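Local coordinates for protein putative hydrolase (Bacteroides ovatus, PDB 4HBS) that is of unknown detailed function but is probably a hydrolase, built as a five-bladed beta-propeller of the beta-fructosidase clan, at residues Q354-V359 / T375-S380; F316-L321 / L341-D346; M170-G175 / A194-E199; F62-P67 / A163-N168. All coordinates share one frame; numbering follows the deposited sequence.

Contact 1 of 4, residues Q354-V359 / T375-S380; sequences QHVYMV and TNTDCS. With GOL (glycerol), chain D.
Tyr-357 and Asn-376 are brought together by their first torsions: CG of Tyr-357 stands between its own backbone N and carbonyl carbon (chi1 58°), which lays the ring across the partner strand, while CG of Asn-376, anti to its carbonyl carbon, carries the amide aside and presents CB to the ring. The result is a CH-pi contact, with Asn-376 CB 3.7 Å from the centroid of the Tyr-357 ring and 15° off its normal; ring and amide planes are nearly perpendicular at 84°. The backbones of this antiparallel hydrogen-bonded pair join twice, Tyr-357 N to Asn-376 O at 2.9 Å and Asn-376 N to Tyr-357 O at 2.9 Å. On the face carrying Val-356 and Thr-377, Val-356 CG2 also reaches Thr-375 CG2 at 3.8 Å. Towards the loop ends, one glycerol hydroxyl bridges the segments: O3 accepts from His-355 ND1 at 3.0 Å and donates to Asp-378 OD2 at 2.7 Å. Glycerol O2 lies over the Tyr-357 face opposite Asn-376. The polar ends reach further, Tyr-357 OH to Asp-59 and Asn-376 OD1 to the backbone N of Gly-60. Strands 356-361 and 371-377 form a beta hairpin at one margin of a five-stranded sheet, with Val-356 and Thr-375 against Leu-341 and Met-358 and Asn-376 against strand 60-65.

Contact 2 of 4, residues F316-L321 / L341-D346; sequences FGRDVL and LPEFLD
The guanidinium of Arg-318 has CB of Glu-343 over one face, 3.9 Å above the plane and offset toward the rim, and the carbonyl oxygen of Leu-341 at its edge, 16° out of the plane. That edge contact is a hydrogen bond from Arg-318 NH1 to Leu-341 O, 2.7 Å long, with the donor nearly along the C=O axis. A bend at the third torsion of Arg-318 (chi3 -66°) turns NH1 back to this oxygen, and CD passes beside the same carbonyl. Glu-343 OE1, 4.5 Å from Arg-318 NH2 and far from the guanidinium plane, is beyond a salt bridge and probably contributes only a general electrostatic attraction. The backbone answers in the other direction, Leu-341 N donating to Arg-318 O at 2.7 Å with an almost straight N-H...O angle of 172°. Arg-318 thus grips Leu-341 at both its N-H and its C=O. A leucine in place of Arg-318 would probably leave the carbonyl of Leu-341 without its side-chain donor and take one of the positive charges away from Glu-343, which would keep a long, weak ion pair with Arg-352. On the apolar side of Leu-341, Val-320 CG2 packs on its CD1 at 3.8 Å. Leu-341 follows strand 333-340, the antiparallel neighbour of strand 319-325, and it also rests on Val-356, Val-359 and Tyr-400. The contact lies at the exit from the propeller blade spanning 298-340; the blade that follows combines strands from both chain ends and is the one consistent with the ring closure common in beta-propellers.

Contact 3 of 4, residues M170-G175 / A194-E199; sequences MQMLWG and ATYSLE
Met-170 runs alongside Tyr-196, its CE meeting CD2 of the Tyr-196 ring at 3.4 Å obliquely, neither over the face nor at the edge. A fully extended start to the selenomethionine chain, CG anti to the backbone N (chi1 -170°), sends it out along the tyrosine. Met-172, two residues on and on the same face as Met-170, has its CB 4.0 Å from Tyr-196 CE2 at the ring edge. Its selenium makes an oblique Met-aromatic contact, 5.5 Å from the Tyr-196 ring centroid, and also lies over one face of the Trp-174 ring. Ala-194 completes this apolar layer, with its CB in the plane of the Trp-174 indole and 3.6 Å from CD1. The two segments form an antiparallel hairpin, strands 169-178 and 187-197, the second and third of a four-stranded propeller blade. Here the ladder is regular: Met-170 and Met-172 each exchange two backbone hydrogen bonds, with Tyr-196 and Ala-194 respectively, and the Met-172 N to Ala-194 O bond measures 2.8 Å at 174°. Gln-171 and Thr-195 form the non-hydrogen-bonded pair between them on the opposite face. At the polar edge Trp-174 NE1 donates to Tyr-196 OH at 2.9 Å, with an N-H...O angle of 149°, the two side chains crossing at about a right angle. The same hydroxyl bonds His-134 NE2, so two partners hold it. A phenylalanine in place of Tyr-196 would probably leave Trp-174 NE1 and His-134 without that shared partner.

Contact 4 of 4, residues F62-P67 / A163-N168; sequences FTTGLP and ATIYNN
Ile-165 points at the opposite segment and meets it with two branches, each turned to a different neighbour. Its CD1, folded round by the second torsion (chi2 -66°), touches Leu-66 CD2 at 3.5 Å, the two side chains crossing at about a right angle. Its CG2, anti to the backbone N, instead runs head-on to the Pro-67 ring, where it meets CG at 3.8 Å. Pro-67 CG also looks across to Asn-168 OD1, but at a loose 4.2 Å. Nearer the start of the contact, Thr-64 is directed at Ala-163: its OG1 stands 3.6 Å from Ala-163 O without a hydrogen bond between them. The hydroxyl itself makes a weak hydrogen bond to its own neighbour, Thr-63 O. The parts of strands 60-65 and 156-165 that meet here run almost parallel, 6° between their directions, but their axes stay 7.7 Å apart, too far for a shared backbone ladder. They are edge strands of two different sheets, consistent with the innermost strands of two neighbouring propeller blades, which in this fold line the central channel. Leu-66 continues the packing onto Tyr-207 and Met-208, and Ile-165 and Ala-163 lie against Met-170. Between these segments the contact is mainly apolar, through Ile-165, Leu-66 and Pro-67, with no hydrogen bond crossing it, and each strand keeps its backbone pairing for its own sheet.

How the contacts relate
Contact 3 lies in the blade that supplies one side of contact 4: strands 156-165 and 169-178 are neighbours, Gln-171 N probably hydrogen-bonds Thr-164 O at 2.8 Å, and the contact centres lie about 8 Å apart. Contacts 1 and 2 form a second cluster, centres about 9 Å apart, where the rings of His-355 and Phe-316 stack (CD2 to CD2 3.3 Å) and Thr-375 CG2 meets Leu-341 CD2 at 3.5 Å. The clusters lie on opposite sides of the chain's centre; contacts 2 and 3 are about 32 Å apart between centres. Contacts 1 and 4 nevertheless touch, Met-358 SE to Phe-62 CZ at 3.9 Å. The glycerol at contact 1, probably from crystallisation, may mark a pocket.

Contact 1 of 4, residues Q354-V359 / T375-S380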
loop_
_atom_site.group_PDB
_atom_site.type_symbol
_atom_site.label_atom_id
_atom_site.label_comp_id
_atom_site.label_asym_id
_atom_site.label_seq_id
_atom_site.Cartn_x
_atom_site.Cartn_y
_atom_site.Cartn_z
ATOM N N GLN A 354 9.817 13.377 8.708
ATOM C CA GLN A 354 9.337 14.339 7.708
ATOM C C GLN A 354 7.884 14.100 7.349
ATOM O O GLN A 354 7.046 14.934 7.692
ATOM C CB GLN A 354 10.218 14.333 6.435
ATOM C CG GLN A 354 9.908 15.461 5.424
ATOM C CD GLN A 354 10.560 15.250 4.067
ATOM O OE1 GLN A 354 10.541 14.160 3.511
ATOM N NE2 GLN A 354 11.123 16.302 3.477
ATOM N N HIS A 355 7.578 12.990 6.653
ATOM C CA HIS A 355 6.228 12.707 6.162
ATOM C C HIS A 355 5.738 11.339 6.526
ATOM O O HIS A 355 6.506 10.389 6.559
ATOM C CB HIS A 355 6.175 12.805 4.624
ATOM C CG HIS A 355 6.362 14.180 4.090
ATOM N ND1 HIS A 355 7.148 14.414 2.975
ATOM C CD2 HIS A 355 5.877 15.362 4.539
ATOM C CE1 HIS A 355 7.108 15.722 2.769
ATOM N NE2 HIS A 355 6.356 16.337 3.687
ATOM N N VAL A 356 4.439 11.235 6.727
ATOM C CA VAL A 356 3.763 9.979 6.924
ATOM C C VAL A 356 2.884 9.861 5.675
ATOM O O VAL A 356 2.273 10.848 5.250
ATOM C CB VAL A 356 3.008 9.817 8.276
ATOM C CG1 VAL A 356 2.179 11.044 8.636
ATOM C CG2 VAL A 356 2.155 8.564 8.268
ATOM N N TYR A 357 2.916 8.725 5.019
ATOM C CA TYR A 357 2.166 8.569 3.782
ATOM C C TYR A 357 1.825 7.114 3.568
ATOM O O TYR A 357 2.114 6.291 4.441
ATOM C CB TYR A 357 2.965 9.153 2.604
ATOM C CG TYR A 357 4.337 8.541 2.415
ATOM C CD1 TYR A 357 5.420 8.949 3.192
ATOM C CD2 TYR A 357 4.569 7.605 1.415
ATOM C CE1 TYR A 357 6.679 8.381 3.030
ATOM C CE2 TYR A 357 5.829 7.054 1.221
ATOM C CZ TYR A 357 6.889 7.457 2.021
ATOM O OH TYR A 357 8.151 6.952 1.816
HETATM N N MSE A 358 1.121 6.808 2.472
HETATM C CA MSE A 358 0.729 5.454 2.145
HETATM C C MSE A 358 0.025 4.771 3.322
HETATM O O MSE A 358 0.447 3.704 3.790
HETATM C CB MSE A 358 1.958 4.658 1.722
HETATM C CG MSE A 358 1.629 3.543 0.782
HETATM SE SE MSE A 358 1.363 4.166 -1.014
HETATM C CE MSE A 358 3.278 4.524 -1.425
ATOM N N VAL A 359 -1.030 5.405 3.820
ATOM C CA VAL A 359 -1.802 4.826 4.912
ATOM C C VAL A 359 -2.663 3.772 4.248
ATOM O O VAL A 359 -3.612 4.115 3.539
ATOM C CB VAL A 359 -2.589 5.879 5.702
ATOM C CG1 VAL A 359 -3.342 5.232 6.849
ATOM C CG2 VAL A 359 -1.642 6.948 6.237
ATOM N N THR A 375 1.525 2.465 7.890
ATOM C CA THR A 375 2.029 3.712 7.335
ATOM C C THR A 375 3.347 3.490 6.633
ATOM O O THR A 375 3.866 2.384 6.597
ATOM C CB THR A 375 2.259 4.717 8.460
ATOM O OG1 THR A 375 3.289 4.235 9.333
ATOM C CG2 THR A 375 1.013 5.032 9.220
ATOM N N ASN A 376 3.845 4.546 6.023
ATOM C CA ASN A 376 5.182 4.688 5.474
ATOM C C ASN A 376 5.660 5.997 6.046
ATOM O O ASN A 376 4.837 6.905 6.154
ATOM C CB ASN A 376 5.195 4.724 3.937
ATOM C CG ASN A 376 4.884 3.461 3.172
ATOM O OD1 ASN A 376 4.824 3.509 1.938
ATOM N ND2 ASN A 376 4.706 2.298 3.816
ATOM N N THR A 377 6.940 6.107 6.456
ATOM C CA THR A 377 7.476 7.356 6.999
ATOM C C THR A 377 8.785 7.660 6.330
ATOM O O THR A 377 9.380 6.792 5.706
ATOM C CB THR A 377 7.548 7.339 8.522
ATOM O OG1 THR A 377 7.970 6.052 8.962
ATOM C CG2 THR A 377 6.207 7.682 9.146
ATOM N N ASP A 378 9.200 8.918 6.447
ATOM C CA ASP A 378 10.325 9.577 5.766
ATOM C C ASP A 378 11.120 10.444 6.713
ATOM O O ASP A 378 10.501 11.098 7.554
ATOM C CB ASP A 378 9.658 10.590 4.778
ATOM C CG ASP A 378 9.939 10.537 3.323
ATOM O OD1 ASP A 378 10.283 9.454 2.827
ATOM O OD2 ASP A 378 9.658 11.538 2.644
ATOM N N CYS A 379 12.431 10.630 6.479
ATOM C CA CYS A 379 13.206 11.668 7.189
ATOM C C CYS A 379 13.627 12.690 6.112
ATOM O O CYS A 379 13.708 12.326 4.932
ATOM C CB CYS A 379 14.385 11.099 7.968
ATOM S SG CYS A 379 15.501 10.081 6.996
ATOM N N SER A 380 13.768 13.975 6.481
ATOM C CA SER A 380 14.069 15.049 5.507
ATOM C C SER A 380 15.299 14.755 4.663
ATOM O O SER A 380 15.248 14.860 3.436
ATOM C CB SER A 380 14.262 16.386 6.212
ATOM O OG SER A 380 13.186 16.678 7.093
HETATM C C1 GOL D . 8.096 9.971 -1.078
HETATM O O1 GOL D . 7.817 9.213 -2.255
HETATM C C2 GOL D . 7.259 11.229 -1.036
HETATM O O2 GOL D . 5.902 10.917 -0.703
HETATM C C3 GOL D . 7.817 12.261 -0.080
HETATM O O3 GOL D . 7.416 12.014 1.266
#

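Contact 2 of 4, residues F316-L321 / L341-D346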
loop_
_atom_site.group_PDB
_atom_site.type_symbol
_atom_site.label_atom_id
_atom_site.label_comp_id
_atom_site.label_asym_id
_atom_site.label_seq_id
_atom_site.Cartn_x
_atom_site.Cartn_y
_atom_site.Cartn_z
ATOM N N PHE A 316 0.038 15.135 3.480
ATOM C CA PHE A 316 0.696 14.233 4.429
ATOM C C PHE A 316 0.169 14.426 5.857
ATOM O O PHE A 316 0.952 14.496 6.818
ATOM C CB PHE A 316 2.217 14.431 4.401
ATOM C CG PHE A 316 2.829 14.266 3.040
ATOM C CD1 PHE A 316 2.954 13.015 2.472
ATOM C CD2 PHE A 316 3.354 15.357 2.358
ATOM C CE1 PHE A 316 3.601 12.846 1.247
ATOM C CE2 PHE A 316 3.967 15.195 1.112
ATOM C CZ PHE A 316 4.100 13.939 0.572
ATOM N N GLY A 317 -1.145 14.540 5.980
ATOM C CA GLY A 317 -1.766 14.742 7.272
ATOM C C GLY A 317 -1.713 13.474 8.084
ATOM O O GLY A 317 -1.695 12.374 7.529
ATOM N N ARG A 318 -1.635 13.624 9.392
ATOM C CA ARG A 318 -1.599 12.497 10.306
ATOM C C ARG A 318 -3.009 12.018 10.566
ATOM O O ARG A 318 -3.153 10.894 11.031
ATOM C CB ARG A 318 -0.892 12.872 11.620
ATOM C CG ARG A 318 0.543 13.323 11.421
ATOM C CD ARG A 318 1.296 13.590 12.713
ATOM N NE ARG A 318 0.780 14.741 13.485
ATOM C CZ ARG A 318 0.226 14.698 14.711
ATOM N NH1 ARG A 318 0.060 13.533 15.343
ATOM N NH2 ARG A 318 -0.176 15.819 15.304
ATOM N N ASP A 319 -4.062 12.833 10.265
ATOM C CA ASP A 319 -5.457 12.390 10.455
ATOM C C ASP A 319 -5.861 11.355 9.381
ATOM O O ASP A 319 -5.762 11.643 8.192
ATOM C CB ASP A 319 -6.455 13.581 10.436
ATOM C CG ASP A 319 -6.438 14.501 11.658
ATOM O OD1 ASP A 319 -5.766 14.156 12.658
ATOM O OD2 ASP A 319 -7.121 15.557 11.621
ATOM N N VAL A 320 -6.275 10.144 9.817
ATOM C CA VAL A 320 -6.761 9.069 8.938
ATOM C C VAL A 320 -8.253 9.275 8.821
ATOM O O VAL A 320 -8.942 9.211 9.839
ATOM C CB VAL A 320 -6.415 7.676 9.503
ATOM C CG1 VAL A 320 -7.028 6.568 8.646
ATOM C CG2 VAL A 320 -4.904 7.512 9.619
ATOM N N LEU A 321 -8.753 9.555 7.607
ATOM C CA LEU A 321 -10.164 9.863 7.372
ATOM C C LEU A 321 -10.987 8.666 6.968
ATOM O O LEU A 321 -10.463 7.718 6.391
ATOM C CB LEU A 321 -10.284 10.911 6.263
ATOM C CG LEU A 321 -9.463 12.169 6.453
ATOM C CD1 LEU A 321 -9.717 13.128 5.326
ATOM C CD2 LEU A 321 -9.742 12.819 7.803
ATOM N N LEU A 341 -2.331 9.827 13.416
ATOM C CA LEU A 341 -1.096 9.052 13.486
ATOM C C LEU A 341 -0.072 9.748 14.349
ATOM O O LEU A 341 -0.077 10.971 14.395
ATOM C CB LEU A 341 -0.533 8.810 12.086
ATOM C CG LEU A 341 -1.376 7.860 11.241
ATOM C CD1 LEU A 341 -1.172 8.097 9.755
ATOM C CD2 LEU A 341 -1.088 6.435 11.605
ATOM N N PRO A 342 0.816 9.005 15.047
ATOM C CA PRO A 342 1.791 9.659 15.933
ATOM C C PRO A 342 2.679 10.704 15.277
ATOM O O PRO A 342 3.022 10.598 14.104
ATOM C CB PRO A 342 2.649 8.502 16.437
ATOM C CG PRO A 342 1.810 7.309 16.304
ATOM C CD PRO A 342 0.922 7.534 15.129
ATOM N N GLU A 343 3.078 11.702 16.074
ATOM C CA GLU A 343 3.981 12.774 15.657
ATOM C C GLU A 343 5.457 12.276 15.770
ATOM O O GLU A 343 6.332 12.759 15.040
ATOM C CB GLU A 343 3.717 13.989 16.563
ATOM C CG GLU A 343 4.403 15.292 16.181
ATOM C CD GLU A 343 4.307 16.340 17.275
ATOM O OE1 GLU A 343 3.368 16.254 18.102
ATOM O OE2 GLU A 343 5.178 17.242 17.317
ATOM N N PHE A 344 5.703 11.276 16.672
ATOM C CA PHE A 344 7.020 10.686 16.954
ATOM C C PHE A 344 7.040 9.175 16.730
ATOM O O PHE A 344 6.057 8.500 17.046
ATOM C CB PHE A 344 7.361 10.946 18.411
ATOM C CG PHE A 344 7.361 12.397 18.765
ATOM C CD1 PHE A 344 8.502 13.164 18.606
ATOM C CD2 PHE A 344 6.208 13.015 19.235
ATOM C CE1 PHE A 344 8.513 14.512 18.968
ATOM C CE2 PHE A 344 6.205 14.372 19.557
ATOM C CZ PHE A 344 7.360 15.111 19.432
ATOM N N LEU A 345 8.172 8.640 16.222
ATOM C CA LEU A 345 8.343 7.198 15.988
ATOM C C LEU A 345 9.004 6.523 17.179
ATOM O O LEU A 345 9.879 7.117 17.796
ATOM C CB LEU A 345 9.209 6.952 14.749
ATOM C CG LEU A 345 8.762 7.599 13.469
ATOM C CD1 LEU A 345 9.762 7.355 12.376
ATOM C CD2 LEU A 345 7.386 7.125 13.063
ATOM N N ASP A 346 8.601 5.268 17.494
ATOM C CA ASP A 346 9.208 4.472 18.580
ATOM C C ASP A 346 10.516 3.933 18.006
ATOM O O ASP A 346 10.559 2.880 17.376
ATOM C CB ASP A 346 8.245 3.371 19.069
ATOM C CG ASP A 346 6.963 3.913 19.730
ATOM O OD1 ASP A 346 6.931 5.139 20.087
ATOM O OD2 ASP A 346 6.006 3.113 19.923
#

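Contact 3 of 4, residues M170-G175 / A194-E199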
loop_
_atom_site.group_PDB
_atom_site.type_symbol
_atom_site.label_atom_id
_atom_site.label_comp_id
_atom_site.label_asym_id
_atom_site.label_seq_id
_atom_site.Cartn_x
_atom_site.Cartn_y
_atom_site.Cartn_z
HETATM N N MSE A 170 -2.690 -14.593 -9.663
HETATM C CA MSE A 170 -2.814 -13.235 -9.162
HETATM C C MSE A 170 -2.453 -12.246 -10.264
HETATM O O MSE A 170 -1.328 -12.266 -10.776
HETATM C CB MSE A 170 -1.944 -13.013 -7.933
HETATM C CG MSE A 170 -2.219 -11.685 -7.239
HETATM SE SE MSE A 170 -0.851 -11.274 -5.983
HETATM C CE MSE A 170 0.509 -10.817 -7.235
ATOM N N GLN A 171 -3.418 -11.378 -10.611
ATOM C CA GLN A 171 -3.258 -10.313 -11.597
ATOM C C GLN A 171 -2.967 -9.054 -10.834
ATOM O O GLN A 171 -3.751 -8.699 -9.947
ATOM C CB GLN A 171 -4.530 -10.132 -12.432
ATOM C CG GLN A 171 -5.153 -11.408 -12.937
ATOM C CD GLN A 171 -6.374 -11.059 -13.725
ATOM O OE1 GLN A 171 -7.389 -10.637 -13.158
ATOM N NE2 GLN A 171 -6.297 -11.141 -15.047
HETATM N N MSE A 172 -1.846 -8.388 -11.138
HETATM C CA MSE A 172 -1.419 -7.183 -10.438
HETATM C C MSE A 172 -1.116 -6.041 -11.390
HETATM O O MSE A 172 -0.569 -6.276 -12.471
HETATM C CB MSE A 172 -0.158 -7.511 -9.647
HETATM C CG MSE A 172 0.536 -6.277 -9.071
HETATM SE SE MSE A 172 1.772 -6.710 -7.734
HETATM C CE MSE A 172 1.580 -5.145 -6.732
ATOM N N LEU A 173 -1.390 -4.795 -10.951
ATOM C CA LEU A 173 -1.037 -3.602 -11.710
ATOM C C LEU A 173 0.259 -2.992 -11.157
ATOM O O LEU A 173 0.410 -2.838 -9.944
ATOM C CB LEU A 173 -2.133 -2.529 -11.670
ATOM C CG LEU A 173 -3.504 -2.877 -12.158
ATOM C CD1 LEU A 173 -4.419 -1.728 -11.957
ATOM C CD2 LEU A 173 -3.517 -3.267 -13.623
ATOM N N TRP A 174 1.162 -2.621 -12.051
ATOM C CA TRP A 174 2.406 -1.954 -11.733
ATOM C C TRP A 174 2.345 -0.579 -12.431
ATOM O O TRP A 174 2.160 -0.527 -13.647
ATOM C CB TRP A 174 3.596 -2.799 -12.233
ATOM C CG TRP A 174 3.913 -4.005 -11.407
ATOM C CD1 TRP A 174 3.699 -5.305 -11.746
ATOM C CD2 TRP A 174 4.560 -4.023 -10.126
ATOM N NE1 TRP A 174 4.164 -6.138 -10.752
ATOM C CE2 TRP A 174 4.676 -5.373 -9.732
ATOM C CE3 TRP A 174 5.042 -3.027 -9.264
ATOM C CZ2 TRP A 174 5.245 -5.753 -8.498
ATOM C CZ3 TRP A 174 5.630 -3.401 -8.059
ATOM C CH2 TRP A 174 5.686 -4.747 -7.667
ATOM N N GLY A 175 2.445 0.502 -11.663
ATOM C CA GLY A 175 2.372 1.860 -12.187
ATOM C C GLY A 175 3.702 2.357 -12.703
ATOM O O GLY A 175 4.673 2.368 -11.948
ATOM N N ALA A 194 0.645 -7.420 -14.763
ATOM C CA ALA A 194 1.495 -8.583 -14.491
ATOM C C ALA A 194 0.647 -9.734 -13.966
ATOM O O ALA A 194 -0.195 -9.501 -13.101
ATOM C CB ALA A 194 2.553 -8.214 -13.462
ATOM N N THR A 195 0.845 -10.964 -14.478
ATOM C CA THR A 195 0.094 -12.150 -14.011
ATOM C C THR A 195 1.087 -13.091 -13.331
ATOM O O THR A 195 2.102 -13.433 -13.940
ATOM C CB THR A 195 -0.657 -12.821 -15.170
ATOM O OG1 THR A 195 -1.583 -11.884 -15.721
ATOM C CG2 THR A 195 -1.419 -14.065 -14.728
ATOM N N TYR A 196 0.806 -13.490 -12.075
ATOM C CA TYR A 196 1.683 -14.352 -11.290
ATOM C C TYR A 196 1.064 -15.750 -11.054
ATOM O O TYR A 196 -0.143 -15.861 -10.816
ATOM C CB TYR A 196 1.969 -13.681 -9.937
ATOM C CG TYR A 196 2.791 -12.418 -10.047
ATOM C CD1 TYR A 196 4.181 -12.465 -10.060
ATOM C CD2 TYR A 196 2.180 -11.175 -10.164
ATOM C CE1 TYR A 196 4.943 -11.307 -10.194
ATOM C CE2 TYR A 196 2.932 -10.009 -10.274
ATOM C CZ TYR A 196 4.314 -10.077 -10.301
ATOM O OH TYR A 196 5.032 -8.906 -10.437
ATOM N N SER A 197 1.891 -16.807 -11.072
ATOM C CA SER A 197 1.403 -18.163 -10.813
ATOM C C SER A 197 1.289 -18.407 -9.320
ATOM O O SER A 197 2.067 -17.847 -8.543
ATOM C CB SER A 197 2.329 -19.203 -11.423
ATOM O OG SER A 197 1.959 -20.517 -11.046
ATOM N N LEU A 198 0.339 -19.278 -8.924
ATOM C CA LEU A 198 0.119 -19.671 -7.527
ATOM C C LEU A 198 0.321 -21.193 -7.386
ATOM O O LEU A 198 -0.175 -21.811 -6.441
ATOM C CB LEU A 198 -1.299 -19.251 -7.078
ATOM C CG LEU A 198 -1.629 -17.756 -7.213
ATOM C CD1 LEU A 198 -3.087 -17.486 -6.887
ATOM C CD2 LEU A 198 -0.754 -16.918 -6.327
ATOM N N GLU A 199 1.092 -21.772 -8.315
ATOM C CA GLU A 199 1.412 -23.194 -8.384
ATOM C C GLU A 199 2.668 -23.443 -7.535
ATOM O O GLU A 199 3.679 -22.772 -7.736
ATOM C CB GLU A 199 1.648 -23.570 -9.869
ATOM C CG GLU A 199 2.056 -25.010 -10.148
ATOM C CD GLU A 199 2.811 -25.227 -11.451
ATOM O OE1 GLU A 199 3.131 -24.232 -12.147
ATOM O OE2 GLU A 199 3.111 -26.403 -11.760
#

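Contact 4 of 4, residues F62-P67 / A163-N168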
loop_
_atom_site.group_PDB
_atom_site.type_symbol
_atom_site.label_atom_id
_atom_site.label_comp_id
_atom_site.label_asym_id
_atom_site.label_seq_id
_atom_site.Cartn_x
_atom_site.Cartn_y
_atom_site.Cartn_z
ATOM N N PHE A 62 1.794 -3.342 0.494
ATOM C CA PHE A 62 0.444 -3.705 0.050
ATOM C C PHE A 62 0.245 -5.194 0.203
ATOM O O PHE A 62 1.026 -5.951 -0.359
ATOM C CB PHE A 62 0.252 -3.342 -1.424
ATOM C CG PHE A 62 0.358 -1.889 -1.808
ATOM C CD1 PHE A 62 1.600 -1.277 -1.941
ATOM C CD2 PHE A 62 -0.759 -1.192 -2.244
ATOM C CE1 PHE A 62 1.702 0.050 -2.357
ATOM C CE2 PHE A 62 -0.653 0.127 -2.686
ATOM C CZ PHE A 62 0.575 0.746 -2.720
ATOM N N THR A 63 -0.818 -5.626 0.905
ATOM C CA THR A 63 -1.124 -7.046 1.088
ATOM C C THR A 63 -2.234 -7.495 0.148
ATOM O O THR A 63 -3.028 -6.684 -0.343
ATOM C CB THR A 63 -1.524 -7.345 2.510
ATOM O OG1 THR A 63 -2.558 -6.456 2.878
ATOM C CG2 THR A 63 -0.391 -7.226 3.455
ATOM N N THR A 64 -2.284 -8.805 -0.086
ATOM C CA THR A 64 -3.286 -9.461 -0.907
ATOM C C THR A 64 -3.368 -10.883 -0.425
ATOM O O THR A 64 -2.463 -11.676 -0.715
ATOM C CB THR A 64 -2.925 -9.368 -2.408
ATOM O OG1 THR A 64 -3.124 -8.032 -2.852
ATOM C CG2 THR A 64 -3.757 -10.312 -3.289
ATOM N N GLY A 65 -4.418 -11.201 0.336
ATOM C CA GLY A 65 -4.639 -12.560 0.805
ATOM C C GLY A 65 -4.777 -13.482 -0.391
ATOM O O GLY A 65 -5.402 -13.095 -1.391
ATOM N N LEU A 66 -4.124 -14.667 -0.341
ATOM C CA LEU A 66 -4.150 -15.633 -1.442
ATOM C C LEU A 66 -5.092 -16.786 -1.118
ATOM O O LEU A 66 -5.446 -16.976 0.049
ATOM C CB LEU A 66 -2.731 -16.151 -1.730
ATOM C CG LEU A 66 -1.717 -15.093 -2.168
ATOM C CD1 LEU A 66 -0.364 -15.699 -2.347
ATOM C CD2 LEU A 66 -2.154 -14.407 -3.430
ATOM N N PRO A 67 -5.519 -17.587 -2.119
ATOM C CA PRO A 67 -6.457 -18.691 -1.817
ATOM C C PRO A 67 -5.848 -19.886 -1.054
ATOM O O PRO A 67 -6.608 -20.704 -0.537
ATOM C CB PRO A 67 -6.944 -19.133 -3.207
ATOM C CG PRO A 67 -6.445 -18.110 -4.158
ATOM C CD PRO A 67 -5.223 -17.530 -3.565
ATOM N N ALA A 163 -3.773 -5.742 -6.357
ATOM C CA ALA A 163 -3.842 -7.001 -7.095
ATOM C C ALA A 163 -5.039 -7.819 -6.666
ATOM O O ALA A 163 -5.523 -7.670 -5.530
ATOM C CB ALA A 163 -2.569 -7.796 -6.877
ATOM N N THR A 164 -5.524 -8.680 -7.587
ATOM C CA THR A 164 -6.678 -9.558 -7.367
ATOM C C THR A 164 -6.348 -10.957 -7.833
ATOM O O THR A 164 -5.388 -11.147 -8.584
ATOM C CB THR A 164 -7.942 -9.038 -8.109
ATOM O OG1 THR A 164 -9.067 -9.851 -7.762
ATOM C CG2 THR A 164 -7.777 -9.000 -9.646
ATOM N N ILE A 165 -7.176 -11.934 -7.410
ATOM C CA ILE A 165 -7.054 -13.324 -7.827
ATOM C C ILE A 165 -8.125 -13.597 -8.881
ATOM O O ILE A 165 -9.297 -13.246 -8.694
ATOM C CB ILE A 165 -7.167 -14.319 -6.633
ATOM C CG1 ILE A 165 -6.310 -13.873 -5.401
ATOM C CG2 ILE A 165 -6.795 -15.728 -7.079
ATOM C CD1 ILE A 165 -4.830 -13.886 -5.606
ATOM N N TYR A 166 -7.710 -14.190 -9.998
ATOM C CA TYR A 166 -8.598 -14.569 -11.090
ATOM C C TYR A 166 -8.038 -15.845 -11.721
ATOM O O TYR A 166 -6.869 -15.847 -12.118
ATOM C CB TYR A 166 -8.714 -13.427 -12.113
ATOM C CG TYR A 166 -9.630 -13.744 -13.277
ATOM C CD1 TYR A 166 -11.006 -13.835 -13.102
ATOM C CD2 TYR A 166 -9.120 -13.971 -14.550
ATOM C CE1 TYR A 166 -11.855 -14.141 -14.169
ATOM C CE2 TYR A 166 -9.954 -14.297 -15.619
ATOM C CZ TYR A 166 -11.323 -14.399 -15.423
ATOM O OH TYR A 166 -12.168 -14.673 -16.484
ATOM N N ASN A 167 -8.852 -16.941 -11.762
ATOM C CA ASN A 167 -8.489 -18.252 -12.326
ATOM C C ASN A 167 -7.200 -18.801 -11.679
ATOM O O ASN A 167 -6.252 -19.161 -12.384
ATOM C CB ASN A 167 -8.360 -18.184 -13.878
ATOM C CG ASN A 167 -9.678 -18.206 -14.631
ATOM O OD1 ASN A 167 -10.777 -18.324 -14.055
ATOM N ND2 ASN A 167 -9.591 -18.144 -15.957
ATOM N N ASN A 168 -7.193 -18.867 -10.326
ATOM C CA ASN A 168 -6.063 -19.328 -9.486
ATOM C C ASN A 168 -4.715 -18.737 -9.980
ATOM O O ASN A 168 -3.725 -19.453 -10.208
ATOM C CB ASN A 168 -6.006 -20.874 -9.397
ATOM C CG ASN A 168 -5.195 -21.383 -8.194
ATOM O OD1 ASN A 168 -5.360 -20.911 -7.044
ATOM N ND2 ASN A 168 -4.302 -22.356 -8.422
#